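Local coordinates for protein glycerol dehydrogenase (Bacillus coagulans, PDB 6CSJ) that probably oxidises glycerol and related polyols with NAD as cofactor, and in this double-mutant form has acquired D-lactate dehydrogenase activity, at residues A[176-184]-A[282-292]; A[189-199]-A[243-251]. The protein carries 2 engineered substitutions. All coordinates share one frame; numbering follows the deposited sequence.

Contact 1. Residues A[176-184]-A[282-292]; sequences YFEARATKR and QLILEDAPKAE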
loop_
_atom_site.group_PDB
_atom_site.type_symbol
_atom_site.label_atom_id
_atom_site.label_comp_id
_atom_site.label_asym_id
_atom_site.label_seq_id
_atom_site.Cartn_x
_atom_site.Cartn_y
_atom_site.Cartn_z
ATOM N N TYR A 176 -5.753 -11.259 2.209
ATOM C CA TYR A 176 -6.087 -12.603 2.698
ATOM C C TYR A 176 -5.926 -13.682 1.619
ATOM O O TYR A 176 -5.373 -14.752 1.887
ATOM C CB TYR A 176 -7.513 -12.661 3.259
ATOM C CG TYR A 176 -7.903 -14.060 3.711
ATOM C CD1 TYR A 176 -7.150 -14.732 4.677
ATOM C CD2 TYR A 176 -9.000 -14.726 3.151
ATOM C CE1 TYR A 176 -7.487 -16.007 5.086
ATOM C CE2 TYR A 176 -9.342 -16.009 3.560
ATOM C CZ TYR A 176 -8.581 -16.637 4.529
ATOM O OH TYR A 176 -8.906 -17.905 4.937
ATOM N N PHE A 177 -6.404 -13.392 0.410
ATOM C CA PHE A 177 -6.400 -14.372 -0.667
ATOM C C PHE A 177 -4.978 -14.712 -1.121
ATOM O O PHE A 177 -4.657 -15.892 -1.378
ATOM C CB PHE A 177 -7.263 -13.880 -1.834
ATOM C CG PHE A 177 -8.696 -13.636 -1.453
ATOM C CD1 PHE A 177 -9.514 -14.695 -1.048
ATOM C CD2 PHE A 177 -9.223 -12.348 -1.451
ATOM C CE1 PHE A 177 -10.837 -14.477 -0.657
ATOM C CE2 PHE A 177 -10.550 -12.129 -1.077
ATOM C CZ PHE A 177 -11.362 -13.198 -0.697
ATOM N N GLU A 178 -4.128 -13.683 -1.188
ATOM C CA GLU A 178 -2.721 -13.846 -1.560
ATOM C C GLU A 178 -1.938 -14.578 -0.485
ATOM O O GLU A 178 -1.130 -15.458 -0.799
ATOM C CB GLU A 178 -2.076 -12.495 -1.886
ATOM C CG GLU A 178 -2.708 -11.833 -3.103
ATOM C CD GLU A 178 -1.869 -10.726 -3.705
ATOM O OE1 GLU A 178 -1.732 -9.639 -3.089
ATOM O OE2 GLU A 178 -1.358 -10.948 -4.822
ATOM N N ALA A 179 -2.193 -14.229 0.777
ATOM C CA ALA A 179 -1.554 -14.899 1.924
ATOM C C ALA A 179 -2.010 -16.347 2.071
ATOM O O ALA A 179 -1.194 -17.233 2.342
ATOM C CB ALA A 179 -1.817 -14.126 3.206
ATOM N N ARG A 180 -3.315 -16.583 1.907
ATOM C CA ARG A 180 -3.885 -17.944 1.921
ATOM C C ARG A 180 -3.218 -18.816 0.864
ATOM O O ARG A 180 -2.804 -19.935 1.154
ATOM C CB ARG A 180 -5.395 -17.906 1.675
ATOM C CG ARG A 180 -6.096 -19.256 1.805
ATOM C CD ARG A 180 -7.620 -19.123 1.723
ATOM N NE ARG A 180 -8.057 -18.733 0.386
ATOM C CZ ARG A 180 -9.331 -18.526 0.027
ATOM N NH1 ARG A 180 -10.314 -18.645 0.909
ATOM N NH2 ARG A 180 -9.632 -18.180 -1.223
ATOM N N ALA A 181 -3.120 -18.288 -0.353
ATOM C CA ALA A 181 -2.478 -19.006 -1.457
ATOM C C ALA A 181 -1.025 -19.380 -1.145
ATOM O O ALA A 181 -0.624 -20.532 -1.320
ATOM C CB ALA A 181 -2.555 -18.173 -2.731
ATOM N N THR A 182 -0.259 -18.397 -0.675
ATOM C CA THR A 182 1.144 -18.582 -0.324
ATOM C C THR A 182 1.336 -19.618 0.787
ATOM O O THR A 182 2.215 -20.478 0.691
ATOM C CB THR A 182 1.798 -17.251 0.088
ATOM O OG1 THR A 182 1.727 -16.307 -0.993
ATOM C CG2 THR A 182 3.259 -17.462 0.477
ATOM N N LYS A 183 0.512 -19.551 1.829
ATOM C CA LYS A 183 0.602 -20.530 2.917
ATOM C C LYS A 183 0.224 -21.943 2.441
ATOM O O LYS A 183 0.905 -22.913 2.796
ATOM C CB LYS A 183 -0.263 -20.113 4.096
ATOM C CG LYS A 183 0.016 -20.879 5.385
ATOM C CD LYS A 183 -0.746 -20.271 6.542
ATOM C CE LYS A 183 -0.186 -20.703 7.884
ATOM N NZ LYS A 183 -0.431 -22.145 8.123
ATOM N N ARG A 184 -0.838 -22.043 1.627
ATOM C CA ARG A 184 -1.242 -23.308 0.994
ATOM C C ARG A 184 -0.106 -23.901 0.178
ATOM O O ARG A 184 0.170 -25.091 0.274
ATOM C CB ARG A 184 -2.457 -23.121 0.070
ATOM C CG ARG A 184 -3.803 -23.515 0.651
ATOM C CD ARG A 184 -4.929 -23.037 -0.274
ATOM N NE ARG A 184 -6.209 -22.849 0.425
ATOM C CZ ARG A 184 -7.302 -22.271 -0.090
ATOM N NH1 ARG A 184 -7.319 -21.776 -1.323
ATOM N NH2 ARG A 184 -8.405 -22.178 0.655
ATOM N N GLN A 282 -7.654 -13.389 -9.501
ATOM C CA GLN A 282 -7.083 -14.479 -8.699
ATOM C C GLN A 282 -8.161 -15.483 -8.300
ATOM O O GLN A 282 -7.932 -16.690 -8.371
ATOM C CB GLN A 282 -6.330 -14.008 -7.453
ATOM C CG GLN A 282 -5.708 -15.201 -6.720
ATOM C CD GLN A 282 -4.818 -14.846 -5.554
ATOM O OE1 GLN A 282 -3.993 -13.942 -5.644
ATOM N NE2 GLN A 282 -4.956 -15.592 -4.456
ATOM N N LEU A 283 -9.332 -14.990 -7.905
ATOM C CA LEU A 283 -10.414 -15.876 -7.469
ATOM C C LEU A 283 -10.924 -16.800 -8.593
ATOM O O LEU A 283 -11.261 -17.956 -8.341
ATOM C CB LEU A 283 -11.567 -15.071 -6.851
ATOM C CG LEU A 283 -11.249 -14.285 -5.577
ATOM C CD1 LEU A 283 -12.463 -13.481 -5.148
ATOM C CD2 LEU A 283 -10.796 -15.186 -4.450
ATOM N N ILE A 284 -10.962 -16.289 -9.819
ATOM C CA ILE A 284 -11.263 -17.110 -10.993
ATOM C C ILE A 284 -10.136 -18.138 -11.217
ATOM O O ILE A 284 -10.404 -19.322 -11.401
ATOM C CB ILE A 284 -11.436 -16.259 -12.279
ATOM C CG1 ILE A 284 -12.534 -15.192 -12.114
ATOM C CG2 ILE A 284 -11.743 -17.152 -13.476
ATOM C CD1 ILE A 284 -13.879 -15.713 -11.697
ATOM N N LEU A 285 -8.889 -17.672 -11.170
ATOM C CA LEU A 285 -7.713 -18.519 -11.384
ATOM C C LEU A 285 -7.676 -19.722 -10.429
ATOM O O LEU A 285 -7.489 -20.857 -10.864
ATOM C CB LEU A 285 -6.431 -17.681 -11.260
ATOM C CG LEU A 285 -5.072 -18.375 -11.437
ATOM C CD1 LEU A 285 -4.921 -18.984 -12.819
ATOM C CD2 LEU A 285 -3.960 -17.378 -11.151
ATOM N N GLU A 286 -7.868 -19.468 -9.136
ATOM C CA GLU A 286 -7.923 -20.548 -8.117
ATOM C C GLU A 286 -9.308 -21.212 -8.044
ATOM O O GLU A 286 -9.488 -22.182 -7.321
ATOM C CB GLU A 286 -7.462 -20.066 -6.719
ATOM C CG GLU A 286 -8.279 -18.955 -6.059
ATOM C CD GLU A 286 -7.782 -18.630 -4.632
ATOM O OE1 GLU A 286 -8.161 -19.377 -3.710
ATOM O OE2 GLU A 286 -7.052 -17.633 -4.393
ATOM N N ASP A 287 -10.265 -20.668 -8.796
ATOM C CA ASP A 287 -11.643 -21.138 -8.855
ATOM C C ASP A 287 -12.265 -21.171 -7.465
ATOM O O ASP A 287 -12.802 -22.190 -7.029
ATOM C CB ASP A 287 -11.737 -22.487 -9.576
ATOM C CG ASP A 287 -13.191 -22.919 -9.824
ATOM O OD1 ASP A 287 -14.015 -22.078 -10.251
ATOM O OD2 ASP A 287 -13.520 -24.095 -9.569
ATOM N N ALA A 288 -12.191 -20.034 -6.776
ATOM C CA ALA A 288 -12.821 -19.871 -5.470
ATOM C C ALA A 288 -14.328 -20.110 -5.604
ATOM O O ALA A 288 -14.879 -19.944 -6.705
ATOM C CB ALA A 288 -12.556 -18.472 -4.923
ATOM N N PRO A 289 -14.998 -20.519 -4.505
ATOM C CA PRO A 289 -16.453 -20.751 -4.584
ATOM C C PRO A 289 -17.194 -19.519 -5.077
ATOM O O PRO A 289 -16.789 -18.389 -4.783
ATOM C CB PRO A 289 -16.860 -21.062 -3.141
ATOM C CG PRO A 289 -15.609 -21.532 -2.476
ATOM C CD PRO A 289 -14.438 -20.882 -3.185
ATOM N N LYS A 290 -18.267 -19.744 -5.829
ATOM C CA LYS A 290 -19.109 -18.652 -6.316
ATOM C C LYS A 290 -19.578 -17.719 -5.183
ATOM O O LYS A 290 -19.712 -16.509 -5.412
ATOM C CB LYS A 290 -20.307 -19.221 -7.090
ATOM C CG LYS A 290 -21.153 -18.171 -7.797
ATOM C CD LYS A 290 -22.014 -18.752 -8.908
ATOM C CE LYS A 290 -23.141 -19.648 -8.374
ATOM N NZ LYS A 290 -24.353 -18.887 -7.931
ATOM N N ALA A 291 -19.803 -18.264 -3.980
ATOM C CA ALA A 291 -20.214 -17.454 -2.818
ATOM C C ALA A 291 -19.137 -16.442 -2.398
ATOM O O ALA A 291 -19.451 -15.305 -2.060
ATOM C CB ALA A 291 -20.594 -18.345 -1.642
ATOM N N GLU A 292 -17.880 -16.873 -2.423
ATOM C CA GLU A 292 -16.724 -16.015 -2.138
ATOM C C GLU A 292 -16.572 -14.913 -3.202
ATOM O O GLU A 292 -16.302 -13.767 -2.876
ATOM C CB GLU A 292 -15.456 -16.870 -2.072
ATOM C CG GLU A 292 -14.342 -16.348 -1.176
ATOM C CD GLU A 292 -13.338 -17.456 -0.830
ATOM O OE1 GLU A 292 -12.461 -17.763 -1.659
ATOM O OE2 GLU A 292 -13.426 -18.029 0.265
HETATM O O HOH W 1 -6.523 -17.941 -1.865
#

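Contact 2. Residues A[189-199]-A[243-251]; sequences TMAGGRVTEAA and IGSESGGLA. Engineered in segment 243-251: Ser245 (natural residue Phe).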
loop_
_atom_site.group_PDB
_atom_site.type_symbol
_atom_site.label_atom_id
_atom_site.label_comp_id
_atom_site.label_asym_id
_atom_site.label_seq_id
_atom_site.Cartn_x
_atom_site.Cartn_y
_atom_site.Cartn_z
ATOM N N THR A 189 7.650 -15.460 1.880
ATOM C CA THR A 189 7.141 -14.091 1.828
ATOM C C THR A 189 8.275 -13.061 1.645
ATOM O O THR A 189 9.460 -13.414 1.732
ATOM C CB THR A 189 6.368 -13.789 3.130
ATOM O OG1 THR A 189 7.276 -13.690 4.243
ATOM C CG2 THR A 189 5.371 -14.902 3.419
ATOM N N MET A 190 7.912 -11.796 1.422
ATOM C CA MET A 190 8.889 -10.687 1.455
ATOM C C MET A 190 9.668 -10.595 2.781
ATOM O O MET A 190 10.807 -10.145 2.800
ATOM C CB MET A 190 8.215 -9.327 1.173
ATOM C CG MET A 190 7.738 -9.085 -0.247
ATOM S SD MET A 190 9.061 -9.237 -1.469
ATOM C CE MET A 190 10.198 -7.904 -1.048
ATOM N N ALA A 191 9.060 -11.017 3.884
ATOM C CA ALA A 191 9.755 -11.095 5.173
ATOM C C ALA A 191 10.858 -12.164 5.218
ATOM O O ALA A 191 11.647 -12.178 6.162
ATOM C CB ALA A 191 8.757 -11.330 6.298
ATOM N N GLY A 192 10.874 -13.087 4.247
ATOM C CA GLY A 192 12.016 -13.982 4.023
ATOM C C GLY A 192 11.879 -15.416 4.511
ATOM O O GLY A 192 12.836 -16.190 4.433
ATOM N N GLY A 193 10.708 -15.782 5.024
ATOM C CA GLY A 193 10.453 -17.149 5.455
ATOM C C GLY A 193 9.068 -17.603 5.051
ATOM O O GLY A 193 8.389 -16.944 4.248
ATOM N N ARG A 194 8.646 -18.711 5.639
ATOM C CA ARG A 194 7.272 -19.185 5.504
ATOM C C ARG A 194 6.321 -18.384 6.411
ATOM O O ARG A 194 6.758 -17.577 7.246
ATOM C CB ARG A 194 7.206 -20.707 5.759
ATOM C CG ARG A 194 8.018 -21.490 4.737
ATOM C CD ARG A 194 7.778 -22.988 4.805
ATOM N NE ARG A 194 8.105 -23.509 6.127
ATOM C CZ ARG A 194 7.328 -24.283 6.899
ATOM N NH1 ARG A 194 6.139 -24.732 6.500
ATOM N NH2 ARG A 194 7.791 -24.673 8.093
ATOM N N VAL A 195 5.024 -18.621 6.227
ATOM C CA VAL A 195 3.978 -17.784 6.810
ATOM C C VAL A 195 3.654 -18.191 8.250
ATOM O O VAL A 195 3.316 -19.334 8.518
ATOM C CB VAL A 195 2.699 -17.802 5.951
ATOM C CG1 VAL A 195 1.596 -16.956 6.584
ATOM C CG2 VAL A 195 2.991 -17.319 4.531
ATOM N N THR A 196 3.761 -17.227 9.169
ATOM C CA THR A 196 3.344 -17.414 10.566
ATOM C C THR A 196 1.818 -17.465 10.690
ATOM O O THR A 196 1.092 -16.948 9.829
ATOM C CB THR A 196 3.842 -16.267 11.473
ATOM O OG1 THR A 196 3.362 -15.000 10.974
ATOM C CG2 THR A 196 5.365 -16.256 11.544
ATOM N N GLU A 197 1.347 -18.063 11.783
ATOM C CA GLU A 197 -0.067 -18.014 12.137
ATOM C C GLU A 197 -0.536 -16.573 12.404
ATOM O O GLU A 197 -1.653 -16.193 12.016
ATOM C CB GLU A 197 -0.352 -18.908 13.350
ATOM C CG GLU A 197 -0.120 -20.398 13.106
ATOM C CD GLU A 197 -0.822 -20.919 11.845
ATOM O OE1 GLU A 197 -2.013 -20.599 11.619
ATOM O OE2 GLU A 197 -0.172 -21.637 11.054
ATOM N N ALA A 198 0.332 -15.767 13.032
ATOM C CA ALA A 198 0.043 -14.349 13.263
ATOM C C ALA A 198 -0.276 -13.599 11.959
ATOM O O ALA A 198 -1.271 -12.879 11.890
ATOM C CB ALA A 198 1.195 -13.677 13.990
ATOM N N ALA A 199 0.538 -13.791 10.926
ATOM C CA ALA A 199 0.357 -13.042 9.672
ATOM C C ALA A 199 -0.917 -13.413 8.912
ATOM O O ALA A 199 -1.607 -12.535 8.379
ATOM C CB ALA A 199 1.576 -13.211 8.770
ATOM N N ILE A 243 1.281 -5.913 7.241
ATOM C CA ILE A 243 1.891 -7.120 7.829
ATOM C C ILE A 243 1.377 -8.365 7.090
ATOM O O ILE A 243 2.144 -9.291 6.800
ATOM C CB ILE A 243 1.620 -7.262 9.355
ATOM C CG1 ILE A 243 2.022 -5.992 10.132
ATOM C CG2 ILE A 243 2.344 -8.479 9.926
ATOM C CD1 ILE A 243 3.368 -5.400 9.762
ATOM N N GLY A 244 0.083 -8.369 6.774
ATOM C CA GLY A 244 -0.545 -9.478 6.074
ATOM C C GLY A 244 0.086 -9.792 4.733
ATOM O O GLY A 244 0.302 -10.958 4.419
ATOM N N SER A 245 0.379 -8.768 3.932
ATOM C CA SER A 245 0.950 -9.016 2.612
ATOM C C SER A 245 2.462 -9.250 2.675
ATOM O O SER A 245 2.953 -10.209 2.082
ATOM C CB SER A 245 0.573 -7.930 1.604
ATOM O OG SER A 245 0.946 -6.666 2.074
ATOM N N GLU A 246 3.191 -8.416 3.407
ATOM C CA GLU A 246 4.644 -8.571 3.507
ATOM C C GLU A 246 5.071 -9.849 4.239
ATOM O O GLU A 246 6.029 -10.483 3.817
ATOM C CB GLU A 246 5.298 -7.342 4.166
ATOM C CG GLU A 246 6.823 -7.345 4.092
ATOM C CD GLU A 246 7.462 -6.202 4.869
ATOM O OE1 GLU A 246 7.192 -6.067 6.088
ATOM O OE2 GLU A 246 8.260 -5.447 4.263
ATOM N N SER A 247 4.397 -10.206 5.331
ATOM C CA SER A 247 4.720 -11.430 6.086
ATOM C C SER A 247 3.790 -12.624 5.799
ATOM O O SER A 247 4.004 -13.715 6.350
ATOM C CB SER A 247 4.763 -11.145 7.595
ATOM O OG SER A 247 5.794 -10.215 7.924
ATOM N N GLY A 248 2.770 -12.425 4.953
ATOM C CA GLY A 248 1.868 -13.517 4.539
ATOM C C GLY A 248 1.997 -13.951 3.087
ATOM O O GLY A 248 1.666 -15.084 2.764
ATOM N N GLY A 249 2.456 -13.052 2.214
ATOM C CA GLY A 249 2.825 -13.398 0.842
ATOM C C GLY A 249 1.970 -12.675 -0.170
ATOM O O GLY A 249 0.785 -12.455 0.057
ATOM N N LEU A 250 2.573 -12.298 -1.293
ATOM C CA LEU A 250 1.829 -11.830 -2.455
ATOM C C LEU A 250 1.654 -13.011 -3.435
ATOM O O LEU A 250 2.328 -14.044 -3.313
ATOM C CB LEU A 250 2.553 -10.659 -3.128
ATOM C CG LEU A 250 2.717 -9.345 -2.347
ATOM C CD1 LEU A 250 3.565 -9.467 -1.098
ATOM C CD2 LEU A 250 3.379 -8.365 -3.290
ATOM N N ALA A 251 0.765 -12.838 -4.408
ATOM C CA ALA A 251 0.431 -13.905 -5.345
ATOM C C ALA A 251 -0.109 -13.335 -6.672
ATOM O O ALA A 251 0.509 -12.429 -7.242
ATOM C CB ALA A 251 -0.524 -14.902 -4.693
HETATM O O HOH W 2 5.301 -10.969 0.906
HETATM O O HOH W 3 4.700 -14.480 8.690
#

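Contact 1. Residues A[176-184]-A[282-292]
Arg180 of helix 175-185 pairs with Glu286 and Glu292, on either side of the turn that joins helices 271-285 and 290-303. With Arg184 they form a salt-bridge network in the helical C-terminal domain of the iron-containing alcohol dehydrogenase fold. A Schellman motif at Asp287 lets the chain turn, so that Glu292 comes back to face Arg180.

The tight part lies round Phe177. Leu283 CD2 sits over one face of its ring, 3.9 Å from the centroid, as a CH-pi contact. Val296 touches the Phe177 side chain and Tyr207 meets its ring edge-to-face. Beside it, Gln282 runs out extended, with CG anti to the backbone N (chi1 -177°). Gln282 NE2 donates a nearly straight bond to Glu286 OE2, 2.9 Å away and in the amide plane. Gln282 NE2 also makes a weak bond to Phe177 O at 3.1 Å, while Gln282 OE1 accepts from Ala253 N. Both ends of the amide are thus engaged, which fixes its rotation.

The outer side is polar. A bend at chi3 (68°) turns the Arg180 guanidinium end-on to Glu292. This pair is firm: Arg180 NH2 meets Glu292 OE1 at 2.9 Å and Arg180 NH1 meets Glu292 OE2 at 3.2 Å. The oxygens lie in the guanidinium plane and are met on their syn sides, but the nitrogens stand well out of the carboxylate plane, the two planes being 36° apart. The loose edge is Glu286 with water 1 and Arg184. Arg180 NH2 makes only a weak bond to Glu286 OE1. A leucine in place of Arg180 would probably leave Glu292 without its charged mate and Glu286 with Arg184 as its remaining cation in the network. Water 1 accepts from Arg180 NE at 2.8 Å. Outermost, the exposed Arg184 brings NH1 to 3.5 Å from Glu286 OE1.

Contact 2. Residues A[189-199]-A[243-251]
Glu246 O, near the C-terminal end of helix 228-248, is held by two donors. Ala191 N reaches it at 3.1 Å, tilted from the carbonyl plane, and water 2 donates to Glu246 O at 3.0 Å. Water 2 also accepts from Met190 N and donates to the backbone O of the engineered Ser245, so it bridges the type I turn 189-192 to the helix end. Thr189 lies against the same backbone. Its chi1 of 70° turns CG2 toward the backbone of 247-249, and Thr189 CG2 touches Ser247 O at 3.4 Å. Ser247 O in turn accepts from water 3 at 2.6 Å, and water 3 takes the N-H of Thr196. Ala199 CB packs on Ser247 O from the first turn of helix 197-221, where Thr196 OG1 caps Ala199 N. Val195 CG2 comes to 3.1 Å from Gly248 O, a close fit. The backbone angles of Gly249 call for glycine, and a side chain on Gly248 would clash with Gly244 O. Ser247 OG accepts from Thr6 N, and Glu246 OE1 from Asn146 ND2. The contact joins the end of helix 228-248 to the loop leading into helix 197-221, with Val195 also touching Thr182 and Lys183 of helix 175-185.

Overall arrangement
The N-terminal part of the chain holds the parallel six-stranded sheet and its helices. Both contacts lie in the helical part that follows. Helix 175-185 comes first and opens the loop that contact 1 closes at 282-292. Segment 189-199 follows after a few residues and leads into helix 197-221. Contact 2 then closes a shorter loop at 243-251, nested inside that of contact 1. Helix 175-185, one side of contact 1, also touches contact 2. Glu178 OE2 probably accepts from Ala251 N, while Glu178 OE1 is hydrogen-bonded to His254 ND1. Lys183 NZ forms a salt bridge with Glu197 OE2. Together the two contacts tie helix 175-185 to helices 197-221, 228-248, 271-285 and 290-303.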